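Local coordinates for protein glycerol dehydratase (Clostridium butyricum, PDB 1R9D) that probably dehydrates glycerol without vitamin B12, as a glycyl-radical lyase of the pyruvate formate lyase-like family, at residues E394-G399 with V734-I739; T681-S686 with F701-H706; I471-Q476 with K492-Y497. All coordinates share one frame; numbering follows the deposited sequence.

Interaction 1 of 3, residues E394-G399 with V734-I739; sequences ELTREG and VQFNVI
Thr396 and Val738 meet where the C-terminal turn of helix 386-397 packs against the end of strand 733-738, a helix-on-sheet contact that joins the pyruvate formate lyase-like part of the chain to its glycine radical region. The two branched side chains cross at about a right angle, methyl against methyl, with Thr396 CG2 3.8 Å from Val738 CG2. Thr396 can face the strand with carbon because CG2 lies anti to its backbone N while OG1 (chi1 -65°) is turned to the side of that N. Threonine suits the place because its hydroxyl bonds to that of Tyr405 on strand 404-407 while its methyl packs on Val738 and Phe736. The same methyl touches the root of Phe736, lying 4.0 Å from its CB, and the aromatic side chain runs on obliquely past it towards Leu719 and Ile723 of helix 712-728. Val738, two residues further along the strand, points to the same side as Phe736. Beta branching puts valine's methyl groups close to its own strand, where CG2 can meet both the threonine methyl and, at 3.6 Å, the carbonyl oxygen Thr396 O.

Polar groups of the two backbones are joined through water rather than directly. One water lies within hydrogen-bonding distance of both carbonyl oxygens, 2.8 Å from Thr396 O and 2.9 Å from Phe736 O. A second accepts from Val738 N and donates to Asn737 OD1, with a weak bond to Gly399 O. Gly399 leaves the helix with positive phi (80°), a conformation that suits glycine, and the lack of a side chain lets the backbones come close: Gly399 CA lies 3.3 Å from Val738 O.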
loop_
_atom_site.group_PDB
_atom_site.type_symbol
_atom_site.label_atom_id
_atom_site.label_comp_id
_atom_site.label_asym_id
_atom_site.label_seq_id
_atom_site.Cartn_x
_atom_site.Cartn_y
_atom_site.Cartn_z
ATOM N N GLU A 394 -2.325 10.910 51.334
ATOM C CA GLU A 394 -3.676 11.129 51.853
ATOM C C GLU A 394 -4.700 10.539 50.892
ATOM O O GLU A 394 -5.718 9.979 51.310
ATOM C CB GLU A 394 -3.990 12.622 52.001
ATOM C CG GLU A 394 -3.436 13.310 53.221
ATOM C CD GLU A 394 -4.174 14.611 53.513
ATOM O OE1 GLU A 394 -5.307 14.554 54.047
ATOM O OE2 GLU A 394 -3.629 15.688 53.195
ATOM N N LEU A 395 -4.447 10.693 49.595
ATOM C CA LEU A 395 -5.352 10.157 48.589
ATOM C C LEU A 395 -5.352 8.635 48.661
ATOM O O LEU A 395 -6.404 8.002 48.604
ATOM C CB LEU A 395 -4.931 10.609 47.189
ATOM C CG LEU A 395 -5.722 10.013 46.019
ATOM C CD1 LEU A 395 -7.212 10.321 46.164
ATOM C CD2 LEU A 395 -5.188 10.582 44.718
ATOM N N THR A 396 -4.170 8.044 48.789
ATOM C CA THR A 396 -4.074 6.589 48.883
ATOM C C THR A 396 -4.913 6.072 50.056
ATOM O O THR A 396 -5.535 5.017 49.967
ATOM C CB THR A 396 -2.609 6.136 49.091
ATOM O OG1 THR A 396 -1.835 6.472 47.932
ATOM C CG2 THR A 396 -2.541 4.639 49.320
ATOM N N ARG A 397 -4.927 6.823 51.150
ATOM C CA ARG A 397 -5.683 6.418 52.330
ATOM C C ARG A 397 -7.186 6.349 52.060
ATOM O O ARG A 397 -7.919 5.673 52.781
ATOM C CB ARG A 397 -5.396 7.372 53.495
ATOM C CG ARG A 397 -6.066 6.973 54.802
ATOM C CD ARG A 397 -5.410 7.657 55.995
ATOM N NE ARG A 397 -5.544 9.108 55.956
ATOM C CZ ARG A 397 -4.922 9.936 56.790
ATOM N NH1 ARG A 397 -4.118 9.454 57.734
ATOM N NH2 ARG A 397 -5.099 11.246 56.679
ATOM N N GLU A 398 -7.645 7.029 51.013
ATOM C CA GLU A 398 -9.067 7.012 50.673
ATOM C C GLU A 398 -9.536 5.636 50.196
ATOM O O GLU A 398 -10.734 5.351 50.179
ATOM C CB GLU A 398 -9.370 8.068 49.606
ATOM C CG GLU A 398 -9.251 9.509 50.102
ATOM C CD GLU A 398 -10.267 9.846 51.183
ATOM O OE1 GLU A 398 -11.474 9.595 50.965
ATOM O OE2 GLU A 398 -9.862 10.367 52.247
ATOM N N GLY A 399 -8.593 4.786 49.794
ATOM C CA GLY A 399 -8.945 3.447 49.354
ATOM C C GLY A 399 -9.475 3.279 47.939
ATOM O O GLY A 399 -10.186 2.318 47.654
ATOM N N VAL A 734 4.840 1.735 41.904
ATOM C CA VAL A 734 4.162 1.061 43.000
ATOM C C VAL A 734 2.803 1.734 43.213
ATOM O O VAL A 734 2.643 2.929 42.959
ATOM C CB VAL A 734 5.014 1.078 44.308
ATOM C CG1 VAL A 734 5.103 2.486 44.874
ATOM C CG2 VAL A 734 4.420 0.101 45.327
ATOM N N GLN A 735 1.815 0.956 43.640
ATOM C CA GLN A 735 0.477 1.487 43.883
ATOM C C GLN A 735 -0.127 0.657 45.007
ATOM O O GLN A 735 0.292 -0.482 45.221
ATOM C CB GLN A 735 -0.364 1.383 42.615
ATOM C CG GLN A 735 -0.545 -0.031 42.116
ATOM C CD GLN A 735 -1.090 -0.083 40.709
ATOM O OE1 GLN A 735 -1.574 -1.125 40.258
ATOM N NE2 GLN A 735 -1.001 1.035 39.995
ATOM N N PHE A 736 -1.116 1.206 45.708
ATOM C CA PHE A 736 -1.688 0.499 46.847
ATOM C C PHE A 736 -3.200 0.421 46.982
ATOM O O PHE A 736 -3.914 1.385 46.714
ATOM C CB PHE A 736 -1.181 1.117 48.156
ATOM C CG PHE A 736 0.288 1.413 48.169
ATOM C CD1 PHE A 736 0.780 2.595 47.623
ATOM C CD2 PHE A 736 1.186 0.506 48.719
ATOM C CE1 PHE A 736 2.149 2.869 47.624
ATOM C CE2 PHE A 736 2.554 0.768 48.726
ATOM C CZ PHE A 736 3.037 1.952 48.177
ATOM N N ASN A 737 -3.664 -0.740 47.430
ATOM C CA ASN A 737 -5.072 -0.949 47.723
ATOM C C ASN A 737 -5.086 -0.782 49.242
ATOM O O ASN A 737 -4.173 -1.245 49.933
ATOM C CB ASN A 737 -5.523 -2.369 47.373
ATOM C CG ASN A 737 -6.401 -2.420 46.132
ATOM O OD1 ASN A 737 -7.260 -1.558 45.924
ATOM N ND2 ASN A 737 -6.207 -3.446 45.316
ATOM N N VAL A 738 -6.092 -0.090 49.756
ATOM C CA VAL A 738 -6.225 0.115 51.193
ATOM C C VAL A 738 -7.708 -0.053 51.468
ATOM O O VAL A 738 -8.464 0.916 51.445
ATOM C CB VAL A 738 -5.794 1.534 51.618
ATOM C CG1 VAL A 738 -5.907 1.684 53.132
ATOM C CG2 VAL A 738 -4.365 1.804 51.174
ATOM N N ILE A 739 -8.121 -1.289 51.712
ATOM C CA ILE A 739 -9.528 -1.563 51.952
ATOM C C ILE A 739 -9.753 -2.704 52.935
ATOM O O ILE A 739 -8.894 -3.570 53.122
ATOM C CB ILE A 739 -10.243 -1.900 50.624
ATOM C CG1 ILE A 739 -11.758 -1.919 50.833
ATOM C CG2 ILE A 739 -9.750 -3.246 50.100
ATOM C CD1 ILE A 739 -12.542 -2.118 49.558
HETATM O O HOH W 1 -5.836 3.108 47.962
HETATM O O HOH W 2 -8.211 0.132 47.837
#

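Interaction 2 of 3, residues T681-S686 with F701-H706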
loop_
_atom_site.group_PDB
_atom_site.type_symbol
_atom_site.label_atom_id
_atom_site.label_comp_id
_atom_site.label_asym_id
_atom_site.label_seq_id
_atom_site.Cartn_x
_atom_site.Cartn_y
_atom_site.Cartn_z
ATOM N N THR A 681 8.457 -3.906 53.467
ATOM C CA THR A 681 9.780 -3.386 53.135
ATOM C C THR A 681 10.607 -4.492 52.488
ATOM O O THR A 681 11.259 -4.273 51.468
ATOM C CB THR A 681 10.527 -2.870 54.382
ATOM O OG1 THR A 681 9.819 -1.755 54.936
ATOM C CG2 THR A 681 11.936 -2.422 54.011
ATOM N N ALA A 682 10.574 -5.680 53.084
ATOM C CA ALA A 682 11.318 -6.813 52.544
ATOM C C ALA A 682 10.818 -7.114 51.137
ATOM O O ALA A 682 11.603 -7.425 50.245
ATOM C CB ALA A 682 11.147 -8.034 53.439
ATOM N N ALA A 683 9.505 -7.022 50.939
ATOM C CA ALA A 683 8.924 -7.269 49.625
ATOM C C ALA A 683 9.473 -6.245 48.630
ATOM O O ALA A 683 9.885 -6.603 47.526
ATOM C CB ALA A 683 7.401 -7.175 49.696
ATOM N N CYS A 684 9.484 -4.973 49.026
ATOM C CA CYS A 684 9.997 -3.914 48.163
ATOM C C CYS A 684 11.456 -4.182 47.813
ATOM O O CYS A 684 11.869 -4.017 46.666
ATOM C CB CYS A 684 9.892 -2.548 48.848
ATOM S SG CYS A 684 8.226 -1.815 48.880
ATOM N N ASN A 685 12.237 -4.590 48.808
ATOM C CA ASN A 685 13.649 -4.873 48.578
ATOM C C ASN A 685 13.813 -5.964 47.522
ATOM O O ASN A 685 14.684 -5.870 46.653
ATOM C CB ASN A 685 14.340 -5.291 49.886
ATOM C CG ASN A 685 14.487 -4.134 50.868
ATOM O OD1 ASN A 685 14.329 -2.970 50.502
ATOM N ND2 ASN A 685 14.812 -4.453 52.116
ATOM N N SER A 686 12.978 -6.998 47.592
ATOM C CA SER A 686 13.038 -8.086 46.620
ATOM C C SER A 686 12.718 -7.613 45.211
ATOM O O SER A 686 13.435 -7.920 44.264
ATOM C CB SER A 686 12.051 -9.200 46.976
ATOM O OG SER A 686 12.529 -9.999 48.041
ATOM N N PHE A 701 3.987 -2.953 40.183
ATOM C CA PHE A 701 4.097 -3.516 41.524
ATOM C C PHE A 701 2.879 -3.161 42.386
ATOM O O PHE A 701 2.631 -1.991 42.665
ATOM C CB PHE A 701 5.403 -3.008 42.155
ATOM C CG PHE A 701 5.670 -3.525 43.546
ATOM C CD1 PHE A 701 5.155 -4.747 43.973
ATOM C CD2 PHE A 701 6.478 -2.799 44.416
ATOM C CE1 PHE A 701 5.444 -5.239 45.252
ATOM C CE2 PHE A 701 6.776 -3.285 45.699
ATOM C CZ PHE A 701 6.257 -4.504 46.112
ATOM N N ASN A 702 2.122 -4.182 42.787
ATOM C CA ASN A 702 0.926 -4.008 43.621
ATOM C C ASN A 702 1.190 -4.387 45.071
ATOM O O ASN A 702 1.829 -5.404 45.342
ATOM C CB ASN A 702 -0.214 -4.929 43.166
ATOM C CG ASN A 702 -1.151 -4.291 42.162
ATOM O OD1 ASN A 702 -1.519 -3.121 42.281
ATOM N ND2 ASN A 702 -1.575 -5.080 41.181
ATOM N N GLN A 703 0.685 -3.574 45.991
ATOM C CA GLN A 703 0.768 -3.874 47.413
ATOM C C GLN A 703 -0.593 -3.523 48.010
ATOM O O GLN A 703 -1.250 -2.577 47.565
ATOM C CB GLN A 703 1.908 -3.112 48.101
ATOM C CG GLN A 703 3.232 -3.885 48.029
ATOM C CD GLN A 703 4.242 -3.463 49.086
ATOM O OE1 GLN A 703 5.115 -4.243 49.475
ATOM N NE2 GLN A 703 4.135 -2.232 49.545
ATOM N N LYS A 704 -1.034 -4.321 48.977
ATOM C CA LYS A 704 -2.328 -4.115 49.616
ATOM C C LYS A 704 -2.151 -3.978 51.119
ATOM O O LYS A 704 -1.520 -4.822 51.754
ATOM C CB LYS A 704 -3.261 -5.293 49.309
ATOM C CG LYS A 704 -4.659 -5.143 49.899
ATOM C CD LYS A 704 -5.605 -6.230 49.404
ATOM C CE LYS A 704 -5.206 -7.602 49.909
ATOM N NZ LYS A 704 -6.183 -8.653 49.503
ATOM N N PHE A 705 -2.711 -2.913 51.681
ATOM C CA PHE A 705 -2.598 -2.669 53.113
ATOM C C PHE A 705 -3.906 -2.714 53.878
ATOM O O PHE A 705 -4.964 -2.340 53.362
ATOM C CB PHE A 705 -1.959 -1.304 53.381
ATOM C CG PHE A 705 -0.470 -1.294 53.247
ATOM C CD1 PHE A 705 0.135 -0.912 52.056
ATOM C CD2 PHE A 705 0.331 -1.701 54.309
ATOM C CE1 PHE A 705 1.526 -0.933 51.923
ATOM C CE2 PHE A 705 1.716 -1.728 54.187
ATOM C CZ PHE A 705 2.316 -1.342 52.991
ATOM N N HIS A 706 -3.823 -3.173 55.122
ATOM C CA HIS A 706 -4.985 -3.193 55.987
ATOM C C HIS A 706 -5.148 -1.707 56.298
ATOM O O HIS A 706 -4.162 -0.999 56.486
ATOM C CB HIS A 706 -4.677 -3.996 57.257
ATOM C CG HIS A 706 -5.819 -4.065 58.220
ATOM N ND1 HIS A 706 -6.068 -3.079 59.149
ATOM C CD2 HIS A 706 -6.797 -4.988 58.380
ATOM C CE1 HIS A 706 -7.150 -3.391 59.840
ATOM N NE2 HIS A 706 -7.613 -4.544 59.393
#
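In the glycine radical region, the short helix 680-687 lies against strand 702-705, an outermost strand of a mixed five-stranded sheet within this chain, and the two meet through Cys684 and Ala683 on the helix and Phe701 and Gln703 on the strand side. The centre of the contact is a sulfur-aromatic pair. Cys684 SG approaches the rim of the Phe701 ring, almost in its plane: it stands 5.1 Å from the ring centroid, 83° off the normal, and 3.8 Å from CE2. At such an edge the sulfur faces the slightly positive ring hydrogens, which probably makes the approach mildly favourable. The ring reaches the helix because Phe701 CG is anti to its own backbone N (chi1 -179°), which carries the phenyl group out from the sheet; one of its neighbours there is Tyr726 of helix 712-728.

Gln703 stands two residues on and points the same way. Its chain is extended beyond CG, so the flat amide at its tip arrives in van der Waals contact with Ala683 CB and with the sulfur. Alanine suits the helix face here: its single methyl lets the helix sit near the long glutamine, and the CA atoms of Ala683 and Gln703 lie 9.1 Å apart. Leu722 of helix 712-728 also touches the Gln703 side chain. All four touching residues are buried, the small ones on the helix meeting the long ones opposite. With Phe701 and Gln703 pointing towards the helix, this is a layered alpha/beta arrangement, a helix packed on one face of a sheet, at its outermost strand within the chain.

Interaction 3 of 3, residues I471-Q476 with K492-Y497; sequences IGPKTQ and KAQMEY
Gln494 of helix 484-516 reaches across to the loop 471-476 and ties it down, and its side chain can be followed outward atom by atom. From CB the chain turns to CG, which is anti to the carbonyl carbon; neither atom comes within 4.2 Å of the loop. A bend at chi2 (-63°) then brings the amide to Pro473. The side chain also touches Ile456 and Leu459 of helix 453-461. The amide carbon CD lies 3.7 Å from Pro473 CD, the two side chains sliding past each other in opposite directions. At the tip, NE2 donates to Pro473 O at 2.9 Å and to Thr475 OG1 at 3.2 Å. Both acceptors lie close to the amide plane, so the two bonds fix the rotation of the amide about its last torsion, though neither is straight (N-H...acceptor 147° and 150°) and NE2 is tilted out of the Pro473 carbonyl plane. One nitrogen reaches both because Lys474 centres an inverse gamma turn, closed by a weak bond from Thr475 N to Pro473 O. OE1 lies over Pro473 CD and near Gly472 CA, where no side chain intrudes.

Around this, the compact ring of Pro473 packs obliquely against Tyr497, CG to CB 3.5 Å, and Tyr497 bonds through OH to Glu142. Thr475 turns CG2 to Ala493 CB, also 3.5 Å away. Proline suits the site, bringing no backbone N-H that needs a partner.

Chemically the contact is one-sided: NE2 is bonded twice while OE1 is buried with no partner in the model, so the donor side of a single amide and apolar packing hold the loop.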
loop_
_atom_site.group_PDB
_atom_site.type_symbol
_atom_site.label_atom_id
_atom_site.label_comp_id
_atom_site.label_asym_id
_atom_site.label_seq_id
_atom_site.Cartn_x
_atom_site.Cartn_y
_atom_site.Cartn_z
ATOM N N ILE A 471 4.609 -28.280 20.099
ATOM C CA ILE A 471 4.361 -26.877 19.773
ATOM C C ILE A 471 5.604 -25.995 19.847
ATOM O O ILE A 471 5.665 -24.947 19.200
ATOM C CB ILE A 471 3.269 -26.258 20.685
ATOM C CG1 ILE A 471 3.741 -26.231 22.143
ATOM C CG2 ILE A 471 1.976 -27.053 20.552
ATOM C CD1 ILE A 471 2.804 -25.476 23.077
ATOM N N GLY A 472 6.590 -26.414 20.634
ATOM C CA GLY A 472 7.811 -25.638 20.757
ATOM C C GLY A 472 9.024 -26.411 20.272
ATOM O O GLY A 472 8.886 -27.532 19.788
ATOM N N PRO A 473 10.232 -25.835 20.376
ATOM C CA PRO A 473 11.442 -26.531 19.932
ATOM C C PRO A 473 11.596 -27.814 20.736
ATOM O O PRO A 473 11.114 -27.901 21.868
ATOM C CB PRO A 473 12.556 -25.537 20.259
ATOM C CG PRO A 473 11.871 -24.216 20.192
ATOM C CD PRO A 473 10.550 -24.483 20.859
ATOM N N LYS A 474 12.247 -28.815 20.159
ATOM C CA LYS A 474 12.445 -30.050 20.900
ATOM C C LYS A 474 13.771 -29.917 21.635
ATOM O O LYS A 474 14.818 -30.335 21.142
ATOM C CB LYS A 474 12.477 -31.266 19.973
ATOM C CG LYS A 474 12.324 -32.574 20.740
ATOM C CD LYS A 474 12.361 -33.790 19.834
ATOM C CE LYS A 474 12.206 -35.071 20.646
ATOM N NZ LYS A 474 12.351 -36.289 19.797
ATOM N N THR A 475 13.717 -29.299 22.807
ATOM C CA THR A 475 14.904 -29.106 23.620
ATOM C C THR A 475 15.235 -30.383 24.393
ATOM O O THR A 475 14.434 -31.316 24.445
ATOM C CB THR A 475 14.705 -27.937 24.603
ATOM O OG1 THR A 475 13.410 -28.038 25.212
ATOM C CG2 THR A 475 14.818 -26.601 23.867
ATOM N N GLN A 476 16.425 -30.420 24.979
ATOM C CA GLN A 476 16.878 -31.579 25.743
ATOM C C GLN A 476 15.833 -32.116 26.724
ATOM O O GLN A 476 15.199 -31.350 27.452
ATOM C CB GLN A 476 18.156 -31.215 26.498
ATOM C CG GLN A 476 18.581 -32.227 27.543
ATOM C CD GLN A 476 19.847 -31.813 28.257
ATOM O OE1 GLN A 476 19.999 -30.657 28.651
ATOM N NE2 GLN A 476 20.762 -32.761 28.440
ATOM N N LYS A 492 15.842 -20.828 27.810
ATOM C CA LYS A 492 16.158 -19.766 26.862
ATOM C C LYS A 492 15.752 -20.137 25.434
ATOM O O LYS A 492 15.301 -19.280 24.672
ATOM C CB LYS A 492 17.653 -19.439 26.918
ATOM C CG LYS A 492 18.109 -18.348 25.949
ATOM C CD LYS A 492 19.511 -17.874 26.307
ATOM C CE LYS A 492 20.080 -16.906 25.283
ATOM N NZ LYS A 492 20.519 -17.593 24.035
ATOM N N ALA A 493 15.900 -21.412 25.080
ATOM C CA ALA A 493 15.543 -21.880 23.741
ATOM C C ALA A 493 14.036 -21.811 23.503
ATOM O O ALA A 493 13.588 -21.472 22.400
ATOM C CB ALA A 493 16.042 -23.304 23.531
ATOM N N GLN A 494 13.252 -22.150 24.523
ATOM C CA GLN A 494 11.797 -22.080 24.397
ATOM C C GLN A 494 11.383 -20.608 24.305
ATOM O O GLN A 494 10.546 -20.237 23.484
ATOM C CB GLN A 494 11.107 -22.716 25.608
ATOM C CG GLN A 494 11.227 -24.233 25.709
ATOM C CD GLN A 494 10.570 -24.972 24.549
ATOM O OE1 GLN A 494 9.523 -24.561 24.040
ATOM N NE2 GLN A 494 11.177 -26.081 24.138
ATOM N N MET A 495 11.978 -19.779 25.157
ATOM C CA MET A 495 11.681 -18.347 25.182
ATOM C C MET A 495 11.955 -17.731 23.812
ATOM O O MET A 495 11.136 -16.984 23.272
ATOM C CB MET A 495 12.549 -17.648 26.236
ATOM C CG MET A 495 12.168 -16.199 26.532
ATOM S SD MET A 495 10.654 -16.050 27.511
ATOM C CE MET A 495 11.264 -16.465 29.169
ATOM N N GLU A 496 13.114 -18.057 23.253
ATOM C CA GLU A 496 13.523 -17.536 21.954
ATOM C C GLU A 496 12.526 -17.813 20.836
ATOM O O GLU A 496 12.204 -16.922 20.042
ATOM C CB GLU A 496 14.885 -18.120 21.576
ATOM C CG GLU A 496 15.350 -17.789 20.169
ATOM C CD GLU A 496 16.701 -18.405 19.859
ATOM O OE1 GLU A 496 16.855 -19.636 20.051
ATOM O OE2 GLU A 496 17.609 -17.663 19.423
ATOM N N TYR A 497 12.035 -19.045 20.777
ATOM C CA TYR A 497 11.095 -19.443 19.740
ATOM C C TYR A 497 9.771 -18.688 19.799
ATOM O O TYR A 497 9.317 -18.136 18.798
ATOM C CB TYR A 497 10.815 -20.944 19.829
ATOM C CG TYR A 497 9.880 -21.450 18.747
ATOM C CD1 TYR A 497 10.345 -21.674 17.454
ATOM C CD2 TYR A 497 8.526 -21.666 19.007
ATOM C CE1 TYR A 497 9.490 -22.101 16.440
ATOM C CE2 TYR A 497 7.656 -22.093 17.994
ATOM C CZ TYR A 497 8.151 -22.305 16.715
ATOM O OH TYR A 497 7.311 -22.713 15.699
#

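Overall arrangement
Interactions 1 and 2 are buried contacts on one mixed sheet: strands 733-738 and 702-705 are neighbours in it, and Asn737 probably bonds through its backbone N to Gln703 O and through its O to Phe705 N. Their centres are 13 Å apart, and interaction 2 lies, along the chain, inside the loop closed by interaction 1. Interaction 3 stands apart, its nearest atoms about 17 Å from interaction 2, and is only partly buried. The chemistry follows: methyl packing with bridging waters in the first, sulfur and ring in the second, and direct side-chain hydrogen bonds in the third, which fastens an irregular loop to a long helix.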